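Iron-only hydrogenase system regulator (Thermotoga maritima, PDB 2NZC) is of unknown function but probably acts as an ACT-like regulator in the iron-only hydrogenase system. Local coordinates at residues L36-Y41 and A49-V54; R6-T11 and L55-D60; L10-E15 and V75-V80. One frame throughout, in Å; residues are numbered along the deposited sequence.

Contact 1: residues L36-Y41 and A49-V54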
loop_
_atom_site.group_PDB
_atom_site.type_symbol
_atom_site.label_atom_id
_atom_site.label_comp_id
_atom_site.label_asym_id
_atom_site.label_seq_id
_atom_site.Cartn_x
_atom_site.Cartn_y
_atom_site.Cartn_z
ATOM N N LEU D 36 0.327 4.472 -11.014
ATOM C CA LEU D 36 0.343 5.485 -9.954
ATOM C C LEU D 36 0.557 4.898 -8.579
ATOM O O LEU D 36 0.856 5.624 -7.627
ATOM C CB LEU D 36 -0.950 6.311 -9.976
ATOM C CG LEU D 36 -1.290 6.965 -11.301
ATOM C CD1 LEU D 36 -2.658 7.677 -11.174
ATOM C CD2 LEU D 36 -0.203 7.935 -11.662
ATOM N N LEU D 37 0.347 3.589 -8.465
ATOM C CA LEU D 37 0.430 2.930 -7.172
ATOM C C LEU D 37 0.665 1.463 -7.396
ATOM O O LEU D 37 0.038 0.853 -8.275
ATOM C CB LEU D 37 -0.866 3.162 -6.341
ATOM C CG LEU D 37 -0.903 2.448 -4.980
ATOM C CD1 LEU D 37 0.214 3.018 -4.056
ATOM C CD2 LEU D 37 -2.280 2.486 -4.256
ATOM N N ARG D 38 1.594 0.894 -6.628
ATOM C CA ARG D 38 1.814 -0.568 -6.683
ATOM C C ARG D 38 1.958 -1.076 -5.249
ATOM O O ARG D 38 2.751 -0.518 -4.462
ATOM C CB ARG D 38 3.062 -0.925 -7.503
ATOM C CG ARG D 38 3.392 -2.460 -7.513
ATOM C CD ARG D 38 4.494 -2.774 -8.566
ATOM N NE ARG D 38 4.944 -4.177 -8.523
ATOM C CZ ARG D 38 5.945 -4.673 -9.263
ATOM N NH1 ARG D 38 6.611 -3.896 -10.120
ATOM N NH2 ARG D 38 6.301 -5.946 -9.137
ATOM N N VAL D 39 1.164 -2.083 -4.910
ATOM C CA VAL D 39 1.267 -2.750 -3.589
ATOM C C VAL D 39 1.470 -4.237 -3.830
ATOM O O VAL D 39 0.662 -4.863 -4.513
ATOM C CB VAL D 39 -0.017 -2.568 -2.799
ATOM C CG1 VAL D 39 0.099 -3.198 -1.375
ATOM C CG2 VAL D 39 -0.407 -1.086 -2.764
ATOM N N GLY D 40 2.531 -4.776 -3.254
ATOM C CA GLY D 40 2.880 -6.191 -3.333
ATOM C C GLY D 40 2.778 -6.805 -1.950
ATOM O O GLY D 40 3.368 -6.321 -1.008
ATOM N N TYR D 41 1.975 -7.852 -1.834
ATOM C CA TYR D 41 1.750 -8.547 -0.572
ATOM C C TYR D 41 1.913 -10.044 -0.789
ATOM O O TYR D 41 0.990 -10.681 -1.351
ATOM C CB TYR D 41 0.339 -8.211 -0.048
ATOM C CG TYR D 41 -0.038 -8.932 1.226
ATOM C CD1 TYR D 41 0.374 -8.439 2.490
ATOM C CD2 TYR D 41 -0.805 -10.100 1.192
ATOM C CE1 TYR D 41 0.034 -9.117 3.667
ATOM C CE2 TYR D 41 -1.122 -10.811 2.394
ATOM C CZ TYR D 41 -0.726 -10.287 3.605
ATOM O OH TYR D 41 -1.019 -10.938 4.769
ATOM N N ALA D 49 1.594 -14.419 -4.439
ATOM C CA ALA D 49 1.841 -13.033 -4.157
ATOM C C ALA D 49 0.670 -12.317 -4.750
ATOM O O ALA D 49 0.198 -12.718 -5.821
ATOM C CB ALA D 49 3.103 -12.591 -4.817
ATOM N N ILE D 50 0.207 -11.278 -4.058
ATOM C CA ILE D 50 -0.860 -10.391 -4.560
ATOM C C ILE D 50 -0.231 -9.064 -4.935
ATOM O O ILE D 50 0.652 -8.578 -4.216
ATOM C CB ILE D 50 -1.905 -10.085 -3.460
ATOM C CG1 ILE D 50 -2.580 -11.389 -3.047
ATOM C CG2 ILE D 50 -2.895 -8.989 -3.964
ATOM C CD1 ILE D 50 -3.304 -11.376 -1.682
ATOM N N ILE D 51 -0.631 -8.503 -6.077
ATOM C CA ILE D 51 -0.164 -7.154 -6.476
ATOM C C ILE D 51 -1.398 -6.343 -6.858
ATOM O O ILE D 51 -2.246 -6.823 -7.651
ATOM C CB ILE D 51 0.809 -7.165 -7.705
ATOM C CG1 ILE D 51 2.037 -8.000 -7.430
ATOM C CG2 ILE D 51 1.287 -5.732 -8.043
ATOM C CD1 ILE D 51 2.818 -8.465 -8.716
ATOM N N PHE D 52 -1.512 -5.153 -6.271
ATOM C CA PHE D 52 -2.555 -4.213 -6.603
ATOM C C PHE D 52 -1.894 -3.079 -7.347
ATOM O O PHE D 52 -0.842 -2.588 -6.904
ATOM C CB PHE D 52 -3.175 -3.589 -5.346
ATOM C CG PHE D 52 -3.800 -4.576 -4.382
ATOM C CD1 PHE D 52 -5.036 -5.138 -4.649
ATOM C CD2 PHE D 52 -3.200 -4.843 -3.155
ATOM C CE1 PHE D 52 -5.637 -6.004 -3.730
ATOM C CE2 PHE D 52 -3.808 -5.717 -2.243
ATOM C CZ PHE D 52 -5.005 -6.276 -2.541
ATOM N N LEU D 53 -2.525 -2.635 -8.441
ATOM C CA LEU D 53 -2.049 -1.480 -9.233
ATOM C C LEU D 53 -3.197 -0.502 -9.462
ATOM O O LEU D 53 -4.362 -0.911 -9.648
ATOM C CB LEU D 53 -1.550 -1.950 -10.629
ATOM C CG LEU D 53 -0.453 -3.027 -10.693
ATOM C CD1 LEU D 53 -0.180 -3.368 -12.125
ATOM C CD2 LEU D 53 0.840 -2.483 -10.130
ATOM N N VAL D 54 -2.870 0.784 -9.414
ATOM C CA VAL D 54 -3.736 1.851 -9.939
ATOM C C VAL D 54 -2.975 2.448 -11.130
ATOM O O VAL D 54 -1.786 2.767 -11.007
ATOM C CB VAL D 54 -4.028 2.958 -8.877
ATOM C CG1 VAL D 54 -4.965 4.048 -9.506
ATOM C CG2 VAL D 54 -4.706 2.336 -7.647
#

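Contact 2: residues R6-T11 and L55-D60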
loop_
_atom_site.group_PDB
_atom_site.type_symbol
_atom_site.label_atom_id
_atom_site.label_comp_id
_atom_site.label_asym_id
_atom_site.label_seq_id
_atom_site.Cartn_x
_atom_site.Cartn_y
_atom_site.Cartn_z
ATOM N N ARG D 6 -7.863 7.410 -18.374
ATOM C CA ARG D 6 -8.816 7.003 -17.349
ATOM C C ARG D 6 -8.104 6.189 -16.269
ATOM O O ARG D 6 -7.058 5.618 -16.515
ATOM C CB ARG D 6 -9.898 6.133 -17.991
ATOM C CG ARG D 6 -11.051 6.950 -18.575
ATOM C CD ARG D 6 -11.772 6.300 -19.783
ATOM N NE ARG D 6 -11.887 4.832 -19.750
ATOM C CZ ARG D 6 -12.643 4.112 -18.911
ATOM N NH1 ARG D 6 -13.369 4.688 -17.956
ATOM N NH2 ARG D 6 -12.655 2.787 -19.020
ATOM N N PHE D 7 -8.690 6.122 -15.079
ATOM C CA PHE D 7 -8.165 5.297 -14.027
ATOM C C PHE D 7 -8.654 3.857 -14.132
ATOM O O PHE D 7 -9.835 3.587 -14.408
ATOM C CB PHE D 7 -8.558 5.859 -12.651
ATOM C CG PHE D 7 -7.857 7.126 -12.293
ATOM C CD1 PHE D 7 -8.353 8.346 -12.724
ATOM C CD2 PHE D 7 -6.721 7.103 -11.486
ATOM C CE1 PHE D 7 -7.715 9.549 -12.390
ATOM C CE2 PHE D 7 -6.073 8.308 -11.147
ATOM C CZ PHE D 7 -6.576 9.527 -11.615
ATOM N N TYR D 8 -7.735 2.948 -13.858
ATOM C CA TYR D 8 -8.021 1.527 -13.823
ATOM C C TYR D 8 -7.405 0.957 -12.593
ATOM O O TYR D 8 -6.328 1.419 -12.133
ATOM C CB TYR D 8 -7.448 0.810 -15.057
ATOM C CG TYR D 8 -8.048 1.285 -16.369
ATOM C CD1 TYR D 8 -9.173 0.669 -16.918
ATOM C CD2 TYR D 8 -7.486 2.353 -17.050
ATOM C CE1 TYR D 8 -9.731 1.135 -18.122
ATOM C CE2 TYR D 8 -8.008 2.819 -18.246
ATOM C CZ TYR D 8 -9.130 2.204 -18.775
ATOM O OH TYR D 8 -9.635 2.675 -19.951
ATOM N N ILE D 9 -8.077 -0.063 -12.065
ATOM C CA ILE D 9 -7.540 -0.879 -10.987
ATOM C C ILE D 9 -7.164 -2.280 -11.536
ATOM O O ILE D 9 -7.962 -2.918 -12.260
ATOM C CB ILE D 9 -8.593 -1.009 -9.880
ATOM C CG1 ILE D 9 -8.839 0.351 -9.231
ATOM C CG2 ILE D 9 -8.168 -2.030 -8.852
ATOM C CD1 ILE D 9 -10.297 0.601 -8.941
ATOM N N LEU D 10 -5.977 -2.765 -11.175
ATOM C CA LEU D 10 -5.560 -4.115 -11.548
ATOM C C LEU D 10 -5.194 -4.904 -10.312
ATOM O O LEU D 10 -4.429 -4.432 -9.459
ATOM C CB LEU D 10 -4.347 -4.059 -12.463
ATOM C CG LEU D 10 -4.700 -4.129 -13.938
ATOM C CD1 LEU D 10 -4.997 -2.727 -14.353
ATOM C CD2 LEU D 10 -3.514 -4.673 -14.708
ATOM N N THR D 11 -5.763 -6.090 -10.204
ATOM C CA THR D 11 -5.322 -7.043 -9.201
ATOM C C THR D 11 -4.710 -8.240 -9.903
ATOM O O THR D 11 -5.341 -8.871 -10.788
ATOM C CB THR D 11 -6.469 -7.511 -8.356
ATOM O OG1 THR D 11 -7.416 -8.141 -9.222
ATOM C CG2 THR D 11 -7.141 -6.329 -7.713
ATOM N N LEU D 55 -3.645 2.568 -12.281
ATOM C CA LEU D 55 -3.039 3.185 -13.441
ATOM C C LEU D 55 -3.931 4.308 -13.848
ATOM O O LEU D 55 -5.137 4.262 -13.600
ATOM C CB LEU D 55 -2.948 2.201 -14.613
ATOM C CG LEU D 55 -1.875 1.116 -14.464
ATOM C CD1 LEU D 55 -2.463 -0.138 -13.864
ATOM C CD2 LEU D 55 -1.245 0.862 -15.823
ATOM N N LYS D 56 -3.350 5.335 -14.449
ATOM C CA LYS D 56 -4.151 6.284 -15.204
ATOM C C LYS D 56 -3.601 6.250 -16.622
ATOM O O LYS D 56 -2.485 6.683 -16.869
ATOM C CB LYS D 56 -4.085 7.686 -14.619
ATOM C CG LYS D 56 -5.119 8.633 -15.252
ATOM C CD LYS D 56 -4.952 10.047 -14.763
ATOM C CE LYS D 56 -5.872 10.991 -15.506
ATOM N NZ LYS D 56 -5.290 12.359 -15.489
ATOM N N THR D 57 -4.365 5.694 -17.550
ATOM C CA THR D 57 -3.797 5.420 -18.853
ATOM C C THR D 57 -4.851 5.330 -19.950
ATOM O O THR D 57 -6.033 5.578 -19.718
ATOM C CB THR D 57 -2.869 4.172 -18.824
ATOM O OG1 THR D 57 -2.037 4.195 -19.995
ATOM C CG2 THR D 57 -3.662 2.902 -18.790
ATOM N N ASP D 58 -4.430 5.003 -21.161
ATOM C CA ASP D 58 -5.406 5.016 -22.250
ATOM C C ASP D 58 -5.823 3.581 -22.597
ATOM O O ASP D 58 -5.382 2.620 -21.946
ATOM C CB ASP D 58 -4.894 5.825 -23.448
ATOM C CG ASP D 58 -3.579 5.333 -23.961
ATOM O OD1 ASP D 58 -3.162 4.247 -23.538
ATOM O OD2 ASP D 58 -2.970 6.020 -24.814
ATOM N N ASN D 59 -6.714 3.449 -23.567
ATOM C CA ASN D 59 -7.250 2.152 -23.923
ATOM C C ASN D 59 -6.199 1.207 -24.473
ATOM O O ASN D 59 -6.165 0.036 -24.080
ATOM C CB ASN D 59 -8.375 2.317 -24.946
ATOM C CG ASN D 59 -9.734 2.303 -24.306
ATOM O OD1 ASN D 59 -9.918 2.838 -23.199
ATOM N ND2 ASN D 59 -10.708 1.670 -24.984
ATOM N N ASP D 60 -5.376 1.716 -25.397
ATOM C CA ASP D 60 -4.281 0.949 -26.014
ATOM C C ASP D 60 -3.406 0.340 -24.914
ATOM O O ASP D 60 -3.013 -0.809 -24.989
ATOM C CB ASP D 60 -3.357 1.822 -26.900
ATOM C CG ASP D 60 -4.033 2.386 -28.098
ATOM O OD1 ASP D 60 -5.115 1.899 -28.489
ATOM O OD2 ASP D 60 -3.472 3.321 -28.697
HETATM O O HOH W 1 -8.400 4.688 -21.043
#

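Contact 3: residues L10-E15 and V75-V80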
loop_
_atom_site.group_PDB
_atom_site.type_symbol
_atom_site.label_atom_id
_atom_site.label_comp_id
_atom_site.label_asym_id
_atom_site.label_seq_id
_atom_site.Cartn_x
_atom_site.Cartn_y
_atom_site.Cartn_z
ATOM N N LEU D 10 -5.977 -2.765 -11.175
ATOM C CA LEU D 10 -5.560 -4.115 -11.548
ATOM C C LEU D 10 -5.194 -4.904 -10.312
ATOM O O LEU D 10 -4.429 -4.432 -9.459
ATOM C CB LEU D 10 -4.347 -4.059 -12.463
ATOM C CG LEU D 10 -4.700 -4.129 -13.938
ATOM C CD1 LEU D 10 -4.997 -2.727 -14.353
ATOM C CD2 LEU D 10 -3.514 -4.673 -14.708
ATOM N N THR D 11 -5.763 -6.090 -10.204
ATOM C CA THR D 11 -5.322 -7.043 -9.201
ATOM C C THR D 11 -4.710 -8.240 -9.903
ATOM O O THR D 11 -5.341 -8.871 -10.788
ATOM C CB THR D 11 -6.469 -7.511 -8.356
ATOM O OG1 THR D 11 -7.416 -8.141 -9.222
ATOM C CG2 THR D 11 -7.141 -6.329 -7.713
ATOM N N ILE D 12 -3.482 -8.546 -9.506
ATOM C CA ILE D 12 -2.716 -9.639 -10.060
ATOM C C ILE D 12 -2.455 -10.628 -8.930
ATOM O O ILE D 12 -1.985 -10.239 -7.855
ATOM C CB ILE D 12 -1.354 -9.127 -10.574
ATOM C CG1 ILE D 12 -1.555 -7.996 -11.604
ATOM C CG2 ILE D 12 -0.524 -10.255 -11.156
ATOM C CD1 ILE D 12 -0.332 -7.196 -11.848
ATOM N N VAL D 13 -2.744 -11.897 -9.169
ATOM C CA VAL D 13 -2.355 -12.962 -8.244
ATOM C C VAL D 13 -1.305 -13.843 -8.941
ATOM O O VAL D 13 -1.580 -14.464 -9.975
ATOM C CB VAL D 13 -3.583 -13.785 -7.785
ATOM C CG1 VAL D 13 -3.166 -14.944 -6.914
ATOM C CG2 VAL D 13 -4.575 -12.867 -7.024
ATOM N N VAL D 14 -0.106 -13.883 -8.364
ATOM C CA VAL D 14 1.024 -14.612 -8.940
ATOM C C VAL D 14 1.436 -15.806 -8.087
ATOM O O VAL D 14 1.510 -15.695 -6.872
ATOM C CB VAL D 14 2.277 -13.706 -9.059
ATOM C CG1 VAL D 14 3.298 -14.321 -10.042
ATOM C CG2 VAL D 14 1.922 -12.325 -9.488
ATOM N N GLU D 15 1.730 -16.943 -8.720
ATOM C CA GLU D 15 2.406 -18.059 -8.024
ATOM C C GLU D 15 3.873 -17.657 -7.827
ATOM O O GLU D 15 4.556 -17.308 -8.788
ATOM C CB GLU D 15 2.246 -19.365 -8.796
ATOM C CG GLU D 15 0.809 -19.562 -9.273
ATOM C CD GLU D 15 0.493 -20.943 -9.803
ATOM O OE1 GLU D 15 1.381 -21.630 -10.374
ATOM O OE2 GLU D 15 -0.682 -21.342 -9.654
ATOM N N VAL D 75 -0.273 -16.715 -13.518
ATOM C CA VAL D 75 -0.704 -15.358 -13.196
ATOM C C VAL D 75 -2.175 -15.204 -13.523
ATOM O O VAL D 75 -2.601 -15.512 -14.635
ATOM C CB VAL D 75 0.118 -14.277 -13.978
ATOM C CG1 VAL D 75 -0.494 -12.893 -13.806
ATOM C CG2 VAL D 75 1.573 -14.266 -13.523
ATOM N N ARG D 76 -2.953 -14.738 -12.554
ATOM C CA ARG D 76 -4.332 -14.347 -12.831
ATOM C C ARG D 76 -4.480 -12.873 -12.638
ATOM O O ARG D 76 -4.011 -12.327 -11.625
ATOM C CB ARG D 76 -5.327 -15.040 -11.902
ATOM C CG ARG D 76 -5.323 -16.546 -11.946
ATOM C CD ARG D 76 -6.606 -17.087 -11.314
ATOM N NE ARG D 76 -7.037 -16.274 -10.171
ATOM C CZ ARG D 76 -6.739 -16.535 -8.898
ATOM N NH1 ARG D 76 -7.179 -15.728 -7.944
ATOM N NH2 ARG D 76 -6.005 -17.594 -8.576
ATOM N N VAL D 77 -5.165 -12.223 -13.564
ATOM C CA VAL D 77 -5.329 -10.786 -13.451
ATOM C C VAL D 77 -6.775 -10.351 -13.646
ATOM O O VAL D 77 -7.517 -10.940 -14.426
ATOM C CB VAL D 77 -4.337 -10.019 -14.366
ATOM C CG1 VAL D 77 -4.510 -10.441 -15.792
ATOM C CG2 VAL D 77 -4.472 -8.477 -14.171
ATOM N N LYS D 78 -7.177 -9.337 -12.898
ATOM C CA LYS D 78 -8.502 -8.783 -13.029
ATOM C C LYS D 78 -8.329 -7.291 -13.218
ATOM O O LYS D 78 -7.683 -6.617 -12.399
ATOM C CB LYS D 78 -9.323 -9.082 -11.775
ATOM C CG LYS D 78 -10.784 -8.656 -11.826
ATOM C CD LYS D 78 -11.647 -9.697 -12.573
ATOM C CE LYS D 78 -13.013 -9.875 -11.918
ATOM N NZ LYS D 78 -14.171 -9.517 -12.795
ATOM N N THR D 79 -8.895 -6.784 -14.305
ATOM C CA THR D 79 -8.751 -5.373 -14.635
ATOM C C THR D 79 -10.104 -4.697 -14.581
ATOM O O THR D 79 -11.053 -5.181 -15.194
ATOM C CB THR D 79 -8.124 -5.188 -16.033
ATOM O OG1 THR D 79 -6.800 -5.744 -16.051
ATOM C CG2 THR D 79 -8.067 -3.706 -16.404
ATOM N N VAL D 80 -10.199 -3.584 -13.849
ATOM C CA VAL D 80 -11.443 -2.792 -13.817
ATOM C C VAL D 80 -11.276 -1.264 -13.877
ATOM O O VAL D 80 -10.432 -0.716 -13.167
ATOM C CB VAL D 80 -12.317 -3.114 -12.578
ATOM C CG1 VAL D 80 -12.727 -4.585 -12.572
ATOM C CG2 VAL D 80 -11.616 -2.754 -11.310
HETATM O O HOH W 2 -6.427 -10.936 -9.609
#

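Contact 1: residues L36-Y41 and A49-V54
A beta hairpin brings Leu36-Tyr41 against Ala49-Val54, and it starts with a classic beta bulge in which Leu36 and Leu37 both face Val54. Val54 O takes a short bond from Leu36 N (2.7 Å) and a long, weak one from Leu37 N, while Val54 N returns a bond to Leu37 O. Beyond the bulge the register is regular: Val39 with Phe52 and Tyr41 with Ile50 are hydrogen-bonded pairs, and Arg38 with Leu53 and Gly40 with Ile51 are non-hydrogen-bonded pairs. Val39 N bonds Phe52 O at 2.9 Å. By contrast, Ile50 N reaches Tyr41 O from well above the carbonyl plane, 43° out of it.

On the face carrying Leu37, Val39 and Tyr41, Val39 CB meets the edge of the Phe52 ring, in its plane, 3.9 Å from Phe52 CD2. CG2 of Ile50 lies over one face of the same ring. Ile50 CD1 comes to the edge of the Tyr41 ring, 4.0 Å from Tyr41 CD2, the two side chains running alongside each other. This side of the ACT-like sheet meets the second subunit, where Phe52 stacks on its counterpart Phe52. Along its outer edge, strand 35-43 pairs at Arg38, Val39 and Gly40 with an antiparallel strand of the third subunit, which carries the sheet across the interface.

The other face looks to helix 18-30. Arg38 has CG anti to its amide nitrogen (chi1 176°) and stays extended as far as NE, which lays its methylenes alongside Leu53, Arg38 CG 3.7 Å from Leu53 CD2. CG2 of Ile51 touches the same CG of Arg38 (3.9 Å). Arg38 NH2 hydrogen-bonds OD1 of Asn25 on the helix; a bound acetic acid, probably from the crystallisation liquor, lies about 3 Å from the Arg38 side chain.

Contact 2: residues R6-T11 and L55-D60
Phe7 CG lies beside its backbone N (chi1 -71°), and Lys56, whose CG is anti to its N (chi1 -170°) and whose chain is extended beyond it, runs across one face of the Phe7 ring. Lys56 CG sits 3.9 Å from the Phe7 ring centroid, almost on the normal, a CH-pi contact, and Lys56 CD reaches Phe7 CZ at 3.6 Å. The two form a non-hydrogen-bonded pair between the inner strands, 6-15 and 48-57, of the ACT-like sheet, flanked by the hydrogen-bonded pairs Arg6-Thr57 and Tyr8-Leu55. On the other face Leu10 CD1 meets Leu55 CD1 at 3.7 Å. Thr57 O lies in the plane of the Tyr8 ring, at its edge, 3.7 Å from Tyr8 CE2. A water, also in that plane, is 2.6 Å from Tyr8 OH and donates to Thr57 O (2.9 Å) and Asn59 OD1, tying the strand end to helix 59-69, for which Asp58 is the N-cap. Arg6 NE and NH2 give weak bonds to Tyr8 OH. The aliphatic part of Lys56 is thus spent on the ring, while its NZ forms a salt bridge to Glu45 of the second subunit, so one side chain serves both the sheet and the interface.

Contact 3: residues L10-E15 and V75-V80
Thr11 and Lys78 face each other as a hydrogen-bonded pair, with Lys78 N 2.8 Å from Thr11 O. The bond between Thr11 N and Lys78 O completes the pair. Val13 and Arg76 form the next such pair: Val13 N points nearly along the C=O axis of Arg76 O, at 2.8 Å and almost straight (171°). The side chains of both pairs share one face. Thr11 OG1 stands between backbone N and carbonyl carbon (chi1 60°), which sets it alongside Lys78 CB at 3.3 Å. Arg76 bends at chi3 and brings one face of its guanidinium over Val13 CB, offset toward the rim.

The opposite face is mostly apolar. CG2 of Ile12 meets CG1 of Val75 at 3.7 Å, and its other branch, CG1, lies beside CG2 of Val77 (3.9 Å). Val14 CG1 and Val75 CG2 lie side by side at the far end. Leu10 runs along Thr79, whose OG1 is 3.4 Å from Leu10 CG.

Further out, a water donates to Thr11 O (2.6 Å) and, weakly, to Arg76 O, so Thr11 O is held by both a peptide N-H and the water. Thr79 OG1 is hydrogen-bonded to Ser66 OG on helix 59-69. Arg76 NH1 bonds Leu82 O of the second subunit, and Thr11 packs on Thr11 of that subunit, which makes the Thr11 and Val13 face part of the interface.

In the ACT-like fold strand 75-81 is an outer strand of the chain's sheet and strand 6-15 an inner one, bonded on its far side to 48-57. Leu10 and Ile12 pack on Leu69 of helix 59-69, whereas Val14 and Val75 reach Ala20 and Val24, respectively, of helix 18-30.

In the fold
The three contacts are successive seams of one antiparallel sheet with strand order 35-43, 48-57, 6-15, 75-81. Contacts 1 and 2 share strand 48-57, their centres about 13 Å apart; contacts 2 and 3 share strand 6-15 and overlap at Leu10 and Thr11. Contact 1 meets contact 3 across the central strand pair, where Ala49 N is 2.7 Å from Val14 O and Leu53 N is 2.8 Å from Leu10 O. Leu36 CD1 of the hairpin packs on Phe7 CE2 of contact 2 at 3.5 Å. All three touch the second subunit, so the sheet they build also contributes to the assembly.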